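Local coordinates for aminoglycoside phosphotransferase (Alicyclobacillus acidocaldarius subsp. acidocaldarius, PDB 4PDY), which is probably a phosphotransferase of the aminoglycoside phosphotransferase family, related to protein kinases, whose own substrate remains unassigned, at residues F158-M168 / F301-H310. Residues are numbered along the deposited sequence; the frame is centred on the assembly and turned at random.
Sequences FQARWRDLRQM and FPYLPWRIAH
Trp306 reaches from helix 303-315 into helix 154-173 and sits as a knob among Arg161, Asp164, Leu165 and Met168. Its CG turns away from its own N, carrying the ring across so that the pyrrole edge meets segment 158-168 and one face the Arg161 side chain. Arg161 runs extended across that face: CG stands 3.7 Å from the centroid of the six-membered ring in a CH-pi contact, and further out the guanidinium lies over the indole, the planes 28° apart, with NE 3.5 Å from CZ3 of Trp306. The guanidinium ends at the edge of the Tyr303 ring, NH1 of Arg161 being 3.7 Å from CE1. At the indole's other end, Asp164 OD2 takes two hydrogen bonds: His310 ND1, at 2.7 Å and nearly straight (174°), arrives on the syn side, while Trp306 NE1, at 2.9 Å and more bent, uses the anti side. Asp164 OD1 is hydrogen-bonded to NE2 of His314, one turn beyond His310 on helix 303-315. Nearer the start of both segments, CD1 of Phe158 rests over one face of Phe301, 3.4 Å from CG, and Pro302 CD backs the opposite face. Selenomethionine Met168 bends at chi3, bringing CE to 3.8 Å from CB of Ala309. An alanine in place of Trp306 would probably leave Asp164 OD2 with one donor fewer and the Arg161 chain without the surface it lies on. In the C-terminal helical region, segments 158-168 and 303-310, axes crossing at 60°, share a carboxylate between histidines and an indole; this carboxylate would probably favour a protonated His310.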
loop_
_atom_site.group_PDB
_atom_site.type_symbol
_atom_site.label_atom_id
_atom_site.label_comp_id
_atom_site.label_asym_id
_atom_site.label_seq_id
_atom_site.Cartn_x
_atom_site.Cartn_y
_atom_site.Cartn_z
ATOM N N PHE A 158 -2.295 -15.952 2.882
ATOM C CA PHE A 158 -3.701 -15.967 3.216
ATOM C C PHE A 158 -4.138 -17.276 3.888
ATOM O O PHE A 158 -5.002 -17.253 4.775
ATOM C CB PHE A 158 -4.551 -15.592 2.005
ATOM C CG PHE A 158 -4.559 -14.095 1.728
ATOM C CD1 PHE A 158 -5.236 -13.224 2.567
ATOM C CD2 PHE A 158 -3.851 -13.559 0.672
ATOM C CE1 PHE A 158 -5.239 -11.854 2.340
ATOM C CE2 PHE A 158 -3.845 -12.192 0.434
ATOM C CZ PHE A 158 -4.545 -11.346 1.262
ATOM N N GLN A 159 -3.540 -18.412 3.487
ATOM C CA GLN A 159 -3.829 -19.666 4.169
ATOM C C GLN A 159 -3.472 -19.580 5.657
ATOM O O GLN A 159 -4.225 -20.025 6.518
ATOM C CB GLN A 159 -3.087 -20.817 3.515
ATOM C CG GLN A 159 -3.352 -22.138 4.188
ATOM C CD GLN A 159 -2.750 -23.264 3.406
ATOM O OE1 GLN A 159 -1.533 -23.340 3.235
ATOM N NE2 GLN A 159 -3.605 -24.116 2.885
ATOM N N ALA A 160 -2.318 -18.986 5.949
ATOM C CA ALA A 160 -1.875 -18.836 7.324
ATOM C C ALA A 160 -2.813 -17.916 8.108
ATOM O O ALA A 160 -3.164 -18.196 9.255
ATOM C CB ALA A 160 -0.449 -18.298 7.355
ATOM N N ARG A 161 -3.247 -16.844 7.454
ATOM C CA ARG A 161 -4.189 -15.901 8.084
ATOM C C ARG A 161 -5.533 -16.564 8.391
ATOM O O ARG A 161 -6.122 -16.345 9.448
ATOM C CB ARG A 161 -4.387 -14.648 7.224
ATOM C CG ARG A 161 -3.118 -13.813 7.154
ATOM C CD ARG A 161 -3.226 -12.725 6.110
ATOM N NE ARG A 161 -2.087 -11.808 6.204
ATOM C CZ ARG A 161 -1.847 -10.844 5.326
ATOM N NH1 ARG A 161 -2.649 -10.678 4.279
ATOM N NH2 ARG A 161 -0.805 -10.037 5.494
ATOM N N TRP A 162 -5.991 -17.426 7.475
ATOM C CA TRP A 162 -7.236 -18.137 7.712
ATOM C C TRP A 162 -7.095 -19.077 8.933
ATOM O O TRP A 162 -7.956 -19.128 9.811
ATOM C CB TRP A 162 -7.656 -18.947 6.468
ATOM C CG TRP A 162 -8.678 -20.020 6.784
ATOM C CD1 TRP A 162 -8.563 -21.360 6.535
ATOM C CD2 TRP A 162 -9.915 -19.844 7.473
ATOM N NE1 TRP A 162 -9.667 -22.026 7.015
ATOM C CE2 TRP A 162 -10.508 -21.118 7.607
ATOM C CE3 TRP A 162 -10.572 -18.727 8.013
ATOM C CZ2 TRP A 162 -11.746 -21.305 8.226
ATOM C CZ3 TRP A 162 -11.798 -18.912 8.640
ATOM C CH2 TRP A 162 -12.373 -20.198 8.743
ATOM N N ARG A 163 -6.005 -19.834 8.965
ATOM C CA ARG A 163 -5.763 -20.742 10.074
ATOM C C ARG A 163 -5.716 -19.994 11.404
ATOM O O ARG A 163 -6.280 -20.426 12.395
ATOM C CB ARG A 163 -4.475 -21.530 9.843
ATOM C CG ARG A 163 -4.632 -22.553 8.729
ATOM C CD ARG A 163 -3.319 -23.172 8.314
ATOM N NE ARG A 163 -3.558 -24.289 7.397
ATOM C CZ ARG A 163 -2.631 -24.870 6.645
ATOM N NH1 ARG A 163 -1.371 -24.444 6.666
ATOM N NH2 ARG A 163 -2.975 -25.876 5.855
ATOM N N ASP A 164 -5.100 -18.814 11.384
ATOM C CA ASP A 164 -5.034 -17.950 12.569
ATOM C C ASP A 164 -6.427 -17.470 12.995
ATOM O O ASP A 164 -6.819 -17.572 14.159
ATOM C CB ASP A 164 -4.132 -16.771 12.220
ATOM C CG ASP A 164 -3.807 -15.874 13.412
ATOM O OD1 ASP A 164 -3.763 -16.332 14.562
ATOM O OD2 ASP A 164 -3.596 -14.666 13.169
ATOM N N LEU A 165 -7.185 -16.965 12.021
ATOM C CA LEU A 165 -8.521 -16.459 12.284
ATOM C C LEU A 165 -9.414 -17.531 12.928
ATOM O O LEU A 165 -10.101 -17.258 13.905
ATOM C CB LEU A 165 -9.151 -15.904 11.009
ATOM C CG LEU A 165 -10.529 -15.238 11.132
ATOM C CD1 LEU A 165 -10.536 -14.121 12.180
ATOM C CD2 LEU A 165 -10.944 -14.703 9.771
ATOM N N ARG A 166 -9.397 -18.747 12.377
ATOM C CA ARG A 166 -10.178 -19.848 12.926
ATOM C C ARG A 166 -9.766 -20.182 14.364
ATOM O O ARG A 166 -10.616 -20.384 15.229
ATOM C CB ARG A 166 -10.027 -21.073 12.030
ATOM C CG ARG A 166 -11.138 -22.093 12.168
ATOM C CD ARG A 166 -10.907 -23.213 11.168
ATOM N NE ARG A 166 -9.510 -23.634 11.141
ATOM C CZ ARG A 166 -9.029 -24.567 10.323
ATOM N NH1 ARG A 166 -9.837 -25.154 9.458
ATOM N NH2 ARG A 166 -7.745 -24.898 10.355
ATOM N N GLN A 167 -8.461 -20.224 14.618
ATOM C CA GLN A 167 -7.965 -20.467 15.969
ATOM C C GLN A 167 -8.390 -19.379 16.936
ATOM O O GLN A 167 -8.772 -19.676 18.055
ATOM C CB GLN A 167 -6.448 -20.642 15.988
ATOM C CG GLN A 167 -5.986 -21.986 15.451
ATOM C CD GLN A 167 -6.696 -23.170 16.104
ATOM O OE1 GLN A 167 -6.757 -23.272 17.337
ATOM N NE2 GLN A 167 -7.247 -24.076 15.273
HETATM N N MSE A 168 -8.351 -18.126 16.488
HETATM C CA MSE A 168 -8.724 -16.991 17.337
HETATM C C MSE A 168 -10.172 -17.052 17.729
HETATM O O MSE A 168 -10.478 -16.870 18.884
HETATM C CB MSE A 168 -8.380 -15.670 16.672
HETATM C CG MSE A 168 -6.857 -15.585 16.658
HETATM SE SE MSE A 168 -6.284 -13.851 16.047
HETATM C CE MSE A 168 -6.777 -13.927 14.162
ATOM N N PHE A 301 -11.008 -12.095 0.760
ATOM C CA PHE A 301 -10.507 -12.543 2.064
ATOM C C PHE A 301 -10.879 -11.513 3.139
ATOM O O PHE A 301 -10.717 -10.311 2.884
ATOM C CB PHE A 301 -8.997 -12.688 2.082
ATOM C CG PHE A 301 -8.515 -13.441 3.267
ATOM C CD1 PHE A 301 -8.425 -14.839 3.240
ATOM C CD2 PHE A 301 -8.209 -12.764 4.440
ATOM C CE1 PHE A 301 -8.011 -15.528 4.355
ATOM C CE2 PHE A 301 -7.800 -13.456 5.562
ATOM C CZ PHE A 301 -7.698 -14.839 5.525
ATOM N N PRO A 302 -11.344 -11.952 4.316
ATOM C CA PRO A 302 -11.691 -11.025 5.408
ATOM C C PRO A 302 -10.444 -10.512 6.156
ATOM O O PRO A 302 -10.177 -10.860 7.306
ATOM C CB PRO A 302 -12.618 -11.862 6.291
ATOM C CG PRO A 302 -12.091 -13.254 6.143
ATOM C CD PRO A 302 -11.609 -13.359 4.707
ATOM N N TYR A 303 -9.681 -9.709 5.442
ATOM C CA TYR A 303 -8.403 -9.221 5.911
ATOM C C TYR A 303 -8.515 -8.369 7.172
ATOM O O TYR A 303 -7.745 -8.532 8.095
ATOM C CB TYR A 303 -7.761 -8.370 4.806
ATOM C CG TYR A 303 -6.504 -7.665 5.225
ATOM C CD1 TYR A 303 -5.288 -8.339 5.340
ATOM C CD2 TYR A 303 -6.537 -6.305 5.512
ATOM C CE1 TYR A 303 -4.140 -7.674 5.737
ATOM C CE2 TYR A 303 -5.394 -5.632 5.894
ATOM C CZ TYR A 303 -4.201 -6.303 5.998
ATOM O OH TYR A 303 -3.104 -5.570 6.406
ATOM N N LEU A 304 -9.488 -7.469 7.196
ATOM C CA LEU A 304 -9.569 -6.569 8.344
ATOM C C LEU A 304 -9.925 -7.318 9.639
ATOM O O LEU A 304 -9.264 -7.134 10.660
ATOM C CB LEU A 304 -10.472 -5.353 8.047
ATOM C CG LEU A 304 -10.786 -4.289 9.091
ATOM C CD1 LEU A 304 -10.976 -2.930 8.427
ATOM C CD2 LEU A 304 -12.062 -4.686 9.808
ATOM N N PRO A 305 -10.976 -8.157 9.616
ATOM C CA PRO A 305 -11.217 -8.954 10.820
ATOM C C PRO A 305 -10.001 -9.777 11.261
ATOM O O PRO A 305 -9.729 -9.874 12.459
ATOM C CB PRO A 305 -12.389 -9.852 10.417
ATOM C CG PRO A 305 -13.123 -9.033 9.417
ATOM C CD PRO A 305 -12.061 -8.318 8.641
ATOM N N TRP A 306 -9.288 -10.384 10.301
ATOM C CA TRP A 306 -8.079 -11.122 10.634
ATOM C C TRP A 306 -7.089 -10.199 11.342
ATOM O O TRP A 306 -6.567 -10.519 12.385
ATOM C CB TRP A 306 -7.428 -11.800 9.395
ATOM C CG TRP A 306 -6.078 -12.201 9.771
ATOM C CD1 TRP A 306 -5.719 -13.239 10.606
ATOM C CD2 TRP A 306 -4.885 -11.447 9.542
ATOM N NE1 TRP A 306 -4.377 -13.192 10.854
ATOM C CE2 TRP A 306 -3.845 -12.085 10.241
ATOM C CE3 TRP A 306 -4.603 -10.285 8.818
ATOM C CZ2 TRP A 306 -2.545 -11.633 10.195
ATOM C CZ3 TRP A 306 -3.313 -9.838 8.790
ATOM C CH2 TRP A 306 -2.302 -10.511 9.466
ATOM N N ARG A 307 -6.832 -9.060 10.720
ATOM C CA ARG A 307 -5.766 -8.167 11.224
ATOM C C ARG A 307 -6.070 -7.629 12.638
ATOM O O ARG A 307 -5.208 -7.620 13.519
ATOM C CB ARG A 307 -5.517 -7.023 10.240
ATOM C CG ARG A 307 -4.333 -6.141 10.635
ATOM C CD ARG A 307 -4.148 -4.874 9.798
ATOM N NE ARG A 307 -5.396 -4.236 9.380
ATOM C CZ ARG A 307 -5.972 -3.171 9.946
ATOM N NH1 ARG A 307 -5.441 -2.573 11.008
ATOM N NH2 ARG A 307 -7.110 -2.706 9.445
ATOM N N ILE A 308 -7.308 -7.196 12.823
ATOM C CA ILE A 308 -7.765 -6.651 14.088
ATOM C C ILE A 308 -7.771 -7.738 15.181
ATOM O O ILE A 308 -7.277 -7.543 16.286
ATOM C CB ILE A 308 -9.189 -6.059 13.943
ATOM C CG1 ILE A 308 -9.226 -4.955 12.891
ATOM C CG2 ILE A 308 -9.729 -5.586 15.282
ATOM C CD1 ILE A 308 -10.623 -4.789 12.360
ATOM N N ALA A 309 -8.319 -8.922 14.855
ATOM C CA ALA A 309 -8.300 -10.007 15.843
ATOM C C ALA A 309 -6.860 -10.458 16.159
ATOM O O ALA A 309 -6.533 -10.758 17.312
ATOM C CB ALA A 309 -9.137 -11.183 15.359
ATOM N N HIS A 310 -6.011 -10.509 15.142
ATOM C CA HIS A 310 -4.626 -10.878 15.346
ATOM C C HIS A 310 -3.960 -9.960 16.355
ATOM O O HIS A 310 -3.312 -10.407 17.294
ATOM C CB HIS A 310 -3.843 -10.908 14.039
ATOM C CG HIS A 310 -2.436 -11.370 14.202
ATOM N ND1 HIS A 310 -2.053 -12.680 14.032
ATOM C CD2 HIS A 310 -1.315 -10.698 14.559
ATOM C CE1 HIS A 310 -0.762 -12.789 14.269
ATOM N NE2 HIS A 310 -0.288 -11.604 14.602
#